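Local coordinates for histone-lysine N-methyltransferase, H3 lysine-9 specific SUVH4 (Arabidopsis thaliana, PDB 4QEO), which methylates histone H3 at its ninth residue, a lysine, as a tag for transcriptional repression, and binds methylated DNA, at residues 68-71 against 72-76; 292-295 against 296-300; 338-341 against 342-346. All blocks are in the same frame, centred on the assembly; numbering follows the deposited sequence.

Contact 1 (68-71 against 72-76). With nucleotides of chain B.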
loop_
_atom_site.group_PDB
_atom_site.type_symbol
_atom_site.label_atom_id
_atom_site.label_comp_id
_atom_site.label_asym_id
_atom_site.label_seq_id
_atom_site.Cartn_x
_atom_site.Cartn_y
_atom_site.Cartn_z
ATOM N N ARG A 68 5.794 -6.680 -4.370
ATOM C CA ARG A 68 4.829 -6.222 -5.353
ATOM C C ARG A 68 4.912 -4.719 -5.599
ATOM O O ARG A 68 4.768 -3.923 -4.679
ATOM C CB ARG A 68 3.413 -6.559 -4.913
ATOM C CG ARG A 68 3.073 -8.025 -4.952
ATOM C CD ARG A 68 1.583 -8.180 -5.136
ATOM N NE ARG A 68 1.188 -9.544 -5.461
ATOM C CZ ARG A 68 0.717 -10.416 -4.578
ATOM N NH1 ARG A 68 0.591 -10.070 -3.307
ATOM N NH2 ARG A 68 0.372 -11.636 -4.968
ATOM N N PHE A 69 5.130 -4.342 -6.854
ATOM C CA PHE A 69 5.121 -2.947 -7.261
ATOM C C PHE A 69 3.794 -2.679 -7.945
ATOM O O PHE A 69 3.268 -3.552 -8.631
ATOM C CB PHE A 69 6.270 -2.649 -8.234
ATOM C CG PHE A 69 7.638 -2.707 -7.612
ATOM C CD1 PHE A 69 8.100 -1.672 -6.806
ATOM C CD2 PHE A 69 8.473 -3.783 -7.857
ATOM C CE1 PHE A 69 9.374 -1.725 -6.246
ATOM C CE2 PHE A 69 9.751 -3.850 -7.314
ATOM C CZ PHE A 69 10.210 -2.825 -6.509
ATOM N N PHE A 70 3.245 -1.480 -7.763
ATOM C CA PHE A 70 1.908 -1.181 -8.292
ATOM C C PHE A 70 1.947 -0.385 -9.596
ATOM O O PHE A 70 0.908 -0.090 -10.187
ATOM C CB PHE A 70 1.035 -0.519 -7.201
ATOM C CG PHE A 70 0.711 -1.459 -6.067
ATOM C CD1 PHE A 70 1.674 -1.778 -5.123
ATOM C CD2 PHE A 70 -0.521 -2.063 -5.980
ATOM C CE1 PHE A 70 1.403 -2.664 -4.104
ATOM C CE2 PHE A 70 -0.796 -2.945 -4.951
ATOM C CZ PHE A 70 0.166 -3.246 -4.017
ATOM N N SER A 71 3.160 -0.090 -10.067
ATOM C CA SER A 71 3.355 0.630 -11.324
ATOM C C SER A 71 4.824 0.546 -11.761
ATOM O O SER A 71 5.690 0.266 -10.930
ATOM C CB SER A 71 2.948 2.097 -11.159
ATOM O OG SER A 71 3.899 2.793 -10.366
ATOM N N ARG A 72 5.109 0.759 -13.052
ATOM C CA ARG A 72 6.500 0.853 -13.519
ATOM C C ARG A 72 7.170 2.046 -12.821
ATOM O O ARG A 72 8.340 1.992 -12.388
ATOM C CB ARG A 72 6.569 0.993 -15.064
ATOM C CG ARG A 72 6.206 -0.289 -15.869
ATOM C CD ARG A 72 7.313 -1.405 -15.721
ATOM N NE ARG A 72 8.602 -0.817 -16.068
ATOM C CZ ARG A 72 9.199 -0.966 -17.247
ATOM N NH1 ARG A 72 8.675 -1.755 -18.183
ATOM N NH2 ARG A 72 10.339 -0.332 -17.480
ATOM N N ALA A 73 6.384 3.111 -12.654
ATOM C CA ALA A 73 6.861 4.336 -12.009
ATOM C C ALA A 73 7.390 4.099 -10.595
ATOM O O ALA A 73 8.395 4.679 -10.219
ATOM C CB ALA A 73 5.750 5.415 -12.000
ATOM N N GLU A 74 6.708 3.263 -9.809
ATOM C CA GLU A 74 7.157 2.963 -8.441
ATOM C C GLU A 74 8.574 2.387 -8.445
ATOM O O GLU A 74 9.433 2.744 -7.606
ATOM C CB GLU A 74 6.229 1.940 -7.782
ATOM C CG GLU A 74 5.151 2.495 -6.923
ATOM C CD GLU A 74 4.648 1.475 -5.911
ATOM O OE1 GLU A 74 4.012 1.886 -4.921
ATOM O OE2 GLU A 74 4.909 0.264 -6.092
ATOM N N MET A 75 8.806 1.482 -9.399
ATOM C CA MET A 75 10.128 0.886 -9.601
ATOM C C MET A 75 11.165 1.939 -9.926
ATOM O O MET A 75 12.297 1.884 -9.417
ATOM C CB MET A 75 10.094 -0.201 -10.696
ATOM C CG MET A 75 9.243 -1.381 -10.277
ATOM S SD MET A 75 9.367 -2.800 -11.379
ATOM C CE MET A 75 8.089 -2.373 -12.487
ATOM N N CYS A 76 10.794 2.906 -10.764
ATOM C CA CYS A 76 11.706 4.038 -10.968
ATOM C C CYS A 76 11.970 4.819 -9.676
ATOM O O CYS A 76 13.108 5.215 -9.397
ATOM C CB CYS A 76 11.166 5.007 -12.021
ATOM S SG CYS A 76 10.888 4.265 -13.649
ATOM P P DA B 8 5.535 -2.794 -19.958
ATOM O OP1 DA B 8 6.277 -3.463 -18.937
ATOM O OP2 DA B 8 4.126 -2.954 -20.008
ATOM O "O5'" DA B 8 5.869 -1.279 -19.675
ATOM C "C5'" DA B 8 5.105 -0.254 -20.280
ATOM C "C4'" DA B 8 4.698 0.765 -19.250
ATOM O "O4'" DA B 8 4.443 2.008 -19.912
ATOM C "C3'" DA B 8 3.398 0.429 -18.542
ATOM O "O3'" DA B 8 3.384 1.050 -17.259
ATOM C "C2'" DA B 8 2.362 0.945 -19.519
ATOM C "C1'" DA B 8 3.072 2.090 -20.241
ATOM N N9 DA B 8 2.970 2.108 -21.695
ATOM C C8 DA B 8 2.917 1.059 -22.572
ATOM N N7 DA B 8 2.884 1.423 -23.828
ATOM C C5 DA B 8 2.936 2.805 -23.775
ATOM C C6 DA B 8 2.936 3.792 -24.775
ATOM N N6 DA B 8 2.892 3.525 -26.077
ATOM N N1 DA B 8 3.001 5.078 -24.384
ATOM C C2 DA B 8 3.043 5.347 -23.078
ATOM N N3 DA B 8 3.059 4.512 -22.047
ATOM C C4 DA B 8 2.998 3.240 -22.468
ATOM P P DT B 9 2.327 0.813 -16.153
ATOM O OP1 DT B 9 2.860 1.241 -14.913
ATOM O OP2 DT B 9 1.822 -0.514 -16.296
ATOM O "O5'" DT B 9 1.187 1.824 -16.582
ATOM C "C5'" DT B 9 1.358 3.232 -16.414
ATOM C "C4'" DT B 9 0.287 4.006 -17.147
ATOM O "O4'" DT B 9 0.507 3.945 -18.553
ATOM C "C3'" DT B 9 -1.153 3.530 -16.947
ATOM O "O3'" DT B 9 -1.778 4.324 -15.954
ATOM C "C2'" DT B 9 -1.809 3.751 -18.298
ATOM C "C1'" DT B 9 -0.700 4.286 -19.183
ATOM N N1 DT B 9 -0.651 3.736 -20.531
ATOM C C2 DT B 9 -0.606 4.603 -21.596
ATOM O O2 DT B 9 -0.666 5.809 -21.473
ATOM N N3 DT B 9 -0.503 3.998 -22.817
ATOM C C4 DT B 9 -0.423 2.648 -23.072
ATOM O O4 DT B 9 -0.313 2.254 -24.220
ATOM C C5 DT B 9 -0.450 1.799 -21.910
ATOM C C7 DT B 9 -0.390 0.317 -22.091
ATOM C C6 DT B 9 -0.546 2.379 -20.712
HETATM O O HOH W 1 5.856 -1.414 -3.853
#
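R68 and E74 are joined by a single water, which donates to R68 O at 2.9 Å and to E74 OE2 at 3.0 Å. F69 comes next. M75 CG lies over one face of its ring, 3.5 Å from the F69 centroid and close to the ring normal, a CH-pi contact, while the sulfur sits more obliquely as a Met-aromatic partner. E74 OE2 approaches the ring of F69 at its edge. With an alanine here, M75 would probably lose the face on which its CG rests, leaving its thioether end freer to turn. F70 N donates to E74 OE2 at 2.9 Å and 167°, reaching the oxygen from above the carboxylate plane; with the water, that makes two donors on the one oxygen. S71 is the N-cap of the helix: a chi1 of 72° sets OG between N and the carbonyl carbon, where it accepts from E74 N at 2.9 Å. The helix start also faces DNA, since R72 N donates to DT9 OP1 of chain B at 3.0 Å and 174°, and R72 NH1 to DA8 OP1 of chain B at 3.0 Å. The R72 guanidinium is further held by the carbonyls of N86 and H83. Strand 68-69 pairs with strand 180-197, on which M75 also packs, and A73 and E74 face helix 10-30, with A73 and C76 touching helix 36-46.

Contact 2 (292-295 against 296-300). With ZN (zinc ion), chain H; ZN (zinc ion), chain F; ZN (zinc ion), chain G.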
loop_
_atom_site.group_PDB
_atom_site.type_symbol
_atom_site.label_atom_id
_atom_site.label_comp_id
_atom_site.label_asym_id
_atom_site.label_seq_id
_atom_site.Cartn_x
_atom_site.Cartn_y
_atom_site.Cartn_z
ATOM N N CYS A 292 -20.620 23.996 4.012
ATOM C CA CYS A 292 -20.449 24.756 2.777
ATOM C C CYS A 292 -21.747 24.823 1.975
ATOM O O CYS A 292 -22.695 24.085 2.255
ATOM C CB CYS A 292 -19.343 24.115 1.930
ATOM S SG CYS A 292 -19.732 22.448 1.269
ATOM N N ASN A 293 -21.785 25.680 0.960
ATOM C CA ASN A 293 -23.018 25.881 0.199
ATOM C C ASN A 293 -22.971 25.324 -1.220
ATOM O O ASN A 293 -23.811 25.667 -2.049
ATOM C CB ASN A 293 -23.412 27.364 0.165
ATOM C CG ASN A 293 -22.436 28.207 -0.628
ATOM O OD1 ASN A 293 -22.406 28.155 -1.859
ATOM N ND2 ASN A 293 -21.632 28.996 0.075
ATOM N N CYS A 294 -21.994 24.464 -1.496
ATOM C CA CYS A 294 -21.836 23.900 -2.831
ATOM C C CYS A 294 -23.016 23.003 -3.193
ATOM O O CYS A 294 -23.662 22.436 -2.321
ATOM C CB CYS A 294 -20.521 23.114 -2.918
ATOM S SG CYS A 294 -19.072 24.034 -2.321
ATOM N N ARG A 295 -23.301 22.877 -4.482
ATOM C CA ARG A 295 -24.337 21.959 -4.939
ATOM C C ARG A 295 -23.718 20.718 -5.582
ATOM O O ARG A 295 -22.774 20.823 -6.363
ATOM C CB ARG A 295 -25.244 22.655 -5.952
ATOM C CG ARG A 295 -26.111 23.761 -5.375
ATOM C CD ARG A 295 -26.600 24.687 -6.483
ATOM N NE ARG A 295 -26.936 23.944 -7.696
ATOM C CZ ARG A 295 -28.127 23.964 -8.284
ATOM N NH1 ARG A 295 -29.108 24.700 -7.779
ATOM N NH2 ARG A 295 -28.336 23.253 -9.385
ATOM N N GLY A 296 -24.253 19.546 -5.255
ATOM C CA GLY A 296 -23.819 18.307 -5.877
ATOM C C GLY A 296 -22.517 17.763 -5.323
ATOM O O GLY A 296 -22.527 16.835 -4.515
ATOM N N SER A 297 -21.396 18.327 -5.770
ATOM C CA SER A 297 -20.078 17.948 -5.255
ATOM C C SER A 297 -19.173 19.165 -5.097
ATOM O O SER A 297 -19.298 20.136 -5.834
ATOM C CB SER A 297 -19.415 16.918 -6.166
ATOM O OG SER A 297 -20.085 15.673 -6.094
ATOM N N CYS A 298 -18.262 19.108 -4.131
ATOM C CA CYS A 298 -17.370 20.231 -3.858
ATOM C C CYS A 298 -16.084 20.107 -4.673
ATOM O O CYS A 298 -15.305 19.162 -4.488
ATOM C CB CYS A 298 -17.058 20.317 -2.370
ATOM S SG CYS A 298 -18.569 20.381 -1.346
ATOM N N THR A 299 -15.880 21.067 -5.572
ATOM C CA THR A 299 -14.791 21.013 -6.545
ATOM C C THR A 299 -13.906 22.261 -6.519
ATOM O O THR A 299 -12.697 22.181 -6.729
ATOM C CB THR A 299 -15.345 20.840 -7.969
ATOM O OG1 THR A 299 -16.293 21.883 -8.240
ATOM C CG2 THR A 299 -16.038 19.493 -8.097
ATOM N N ASP A 300 -14.509 23.413 -6.264
ATOM C CA ASP A 300 -13.749 24.655 -6.270
ATOM C C ASP A 300 -13.375 25.096 -4.865
ATOM O O ASP A 300 -14.243 25.354 -4.030
ATOM C CB ASP A 300 -14.530 25.753 -6.990
ATOM C CG ASP A 300 -14.006 27.144 -6.688
ATOM O OD1 ASP A 300 -12.783 27.314 -6.489
ATOM O OD2 ASP A 300 -14.831 28.076 -6.665
HETATM ZN ZN ZN H . -18.267 22.611 -0.560
HETATM ZN ZN ZN F . -18.859 21.117 2.896
HETATM ZN ZN ZN G . -18.897 18.627 -0.118
#
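C292, C294 and C298 converge on one zinc ion (chain H), with C294 SG and C298 SG each 2.4 Å from it and C304 as the fourth ligand. Two of these sulfurs are shared. C292 SG also binds the zinc of chain F at 2.3 Å, and C298 SG the zinc of chain G at 2.2 Å; C294 SG serves the chain H ion alone. Common ligation brings C292 SG within 3.5 Å of C298 SG, and C294 CB packs on C298 SG at 3.7 Å. These bridges belong to the triangular three-zinc cluster of the pre-SET domain, in which C334 is a further shared ligand, joining the zincs of chains F and G.

Outside the metal shell, the backbone reverses at G296, whose phi of 79° and psi of -80° fit a classic gamma turn, a positive phi that by itself favours glycine. S297 N donates weakly to R295 O at 2.9 Å, closing it. The reversal brings C298 back beside C294, their CA atoms 5.9 Å apart. Farther out, backbone hydrogen bonds link C292 to G339 and G296 to G341, while the D300 carboxylate accepts from the amides of K302 and K303.

Contact 3 (338-341 against 342-346). With ZN (zinc ion), chain G; ZN (zinc ion), chain F.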
loop_
_atom_site.group_PDB
_atom_site.type_symbol
_atom_site.label_atom_id
_atom_site.label_comp_id
_atom_site.label_asym_id
_atom_site.label_seq_id
_atom_site.Cartn_x
_atom_site.Cartn_y
_atom_site.Cartn_z
ATOM N N CYS A 338 -23.844 20.629 4.883
ATOM C CA CYS A 338 -23.294 21.005 3.583
ATOM C C CYS A 338 -24.300 20.747 2.469
ATOM O O CYS A 338 -25.086 19.802 2.537
ATOM C CB CYS A 338 -21.977 20.270 3.283
ATOM S SG CYS A 338 -20.646 20.713 4.419
ATOM N N GLY A 339 -24.255 21.585 1.437
ATOM C CA GLY A 339 -25.213 21.504 0.351
ATOM C C GLY A 339 -24.940 20.354 -0.597
ATOM O O GLY A 339 -25.785 20.014 -1.420
ATOM N N CYS A 340 -23.754 19.759 -0.475
ATOM C CA CYS A 340 -23.310 18.694 -1.361
ATOM C C CYS A 340 -23.943 17.364 -0.990
ATOM O O CYS A 340 -24.277 17.120 0.175
ATOM C CB CYS A 340 -21.790 18.559 -1.282
ATOM S SG CYS A 340 -21.199 18.212 0.396
ATOM N N GLY A 341 -24.101 16.506 -1.992
ATOM C CA GLY A 341 -24.615 15.163 -1.789
ATOM C C GLY A 341 -23.531 14.195 -1.354
ATOM O O GLY A 341 -22.363 14.568 -1.254
ATOM N N PRO A 342 -23.910 12.933 -1.104
ATOM C CA PRO A 342 -22.997 11.964 -0.484
ATOM C C PRO A 342 -21.829 11.590 -1.374
ATOM O O PRO A 342 -20.866 11.018 -0.877
ATOM C CB PRO A 342 -23.884 10.737 -0.254
ATOM C CG PRO A 342 -24.985 10.879 -1.239
ATOM C CD PRO A 342 -25.237 12.353 -1.358
ATOM N N LYS A 343 -21.906 11.913 -2.661
ATOM C CA LYS A 343 -20.838 11.562 -3.588
ATOM C C LYS A 343 -19.650 12.516 -3.487
ATOM O O LYS A 343 -18.612 12.273 -4.101
ATOM C CB LYS A 343 -21.366 11.544 -5.029
ATOM C CG LYS A 343 -22.202 10.314 -5.381
ATOM C CD LYS A 343 -22.630 10.344 -6.847
ATOM C CE LYS A 343 -23.588 9.206 -7.205
ATOM N NZ LYS A 343 -24.200 9.394 -8.571
ATOM N N CYS A 344 -19.807 13.601 -2.731
ATOM C CA CYS A 344 -18.750 14.609 -2.616
ATOM C C CYS A 344 -17.434 13.965 -2.207
ATOM O O CYS A 344 -17.402 13.119 -1.310
ATOM C CB CYS A 344 -19.121 15.705 -1.601
ATOM S SG CYS A 344 -17.797 16.928 -1.369
ATOM N N VAL A 345 -16.347 14.354 -2.862
ATOM C CA VAL A 345 -15.052 13.723 -2.573
ATOM C C VAL A 345 -14.564 14.152 -1.187
ATOM O O VAL A 345 -13.833 13.417 -0.504
ATOM C CB VAL A 345 -14.023 14.012 -3.682
ATOM C CG1 VAL A 345 -12.725 13.244 -3.445
ATOM C CG2 VAL A 345 -14.604 13.611 -5.022
ATOM N N ASN A 346 -15.038 15.314 -0.742
ATOM C CA ASN A 346 -14.721 15.757 0.608
ATOM C C ASN A 346 -15.591 15.085 1.679
ATOM O O ASN A 346 -15.605 15.506 2.827
ATOM C CB ASN A 346 -14.738 17.280 0.733
ATOM C CG ASN A 346 -13.850 17.771 1.862
ATOM O OD1 ASN A 346 -12.742 17.280 2.045
ATOM N ND2 ASN A 346 -14.353 18.710 2.656
HETATM ZN ZN ZN G . -18.897 18.627 -0.118
HETATM ZN ZN ZN F . -18.859 21.117 2.896
#
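C340 and C344 bind the same zinc ion (chain G) on the two sides of a chain reversal, while C338, only two residues before C340, serves a different zinc (chain F). C340 SG and C344 SG each lie 2.4 Å from the chain G ion, and C298 and C334 complete the chain G site. C338 SG stands 2.4 Å from the zinc of chain F, so this short peptide spans one side of the metal triangle. The reversal is a type I beta turn from G341 to C344, closed by C344 N donating to G341 O at 3.1 Å and 164°; C344 is its last residue and C340 comes just before it. P342 takes the second position, where its ring restricts phi to the range a type I turn uses there. The reversal sets C340 SG against C344 CB at 3.8 Å. The two cysteines reach the ion by different torsions: C344 SG is trans to its own nitrogen (chi1 177°), whereas C340 SG stands between N and the carbonyl carbon (chi1 58°). N346 N also points a weak hydrogen bond at C344 SG, 3.3 Å away, which may temper the charge of the thiolate. Beyond the turn, N346 ND2 donates to F332 O on strand 331-332, its backbone bonds to C334, and the side chains of V345 and N346 rest on Y316 of strand 316-317.

Along the chain the three contacts come in series, and none encloses or crosses another; each is local, between adjoining residues: a helix cap in contact 1, chain reversals in contacts 2 and 3. Contact 1 joins strand 68-69 to helix 72-78 in the SRA domain, beside the DNA. Contacts 2 and 3 follow in the pre-SET region. Although more than thirty residues separate them in sequence, they touch, their centres about 7 Å apart, and share the zincs of chains F and G, holding the loop before helix 305-309 against the loop between strands 331-332 and 357-361. Contact 1 stands apart, its centre about 33 Å from that of contact 3.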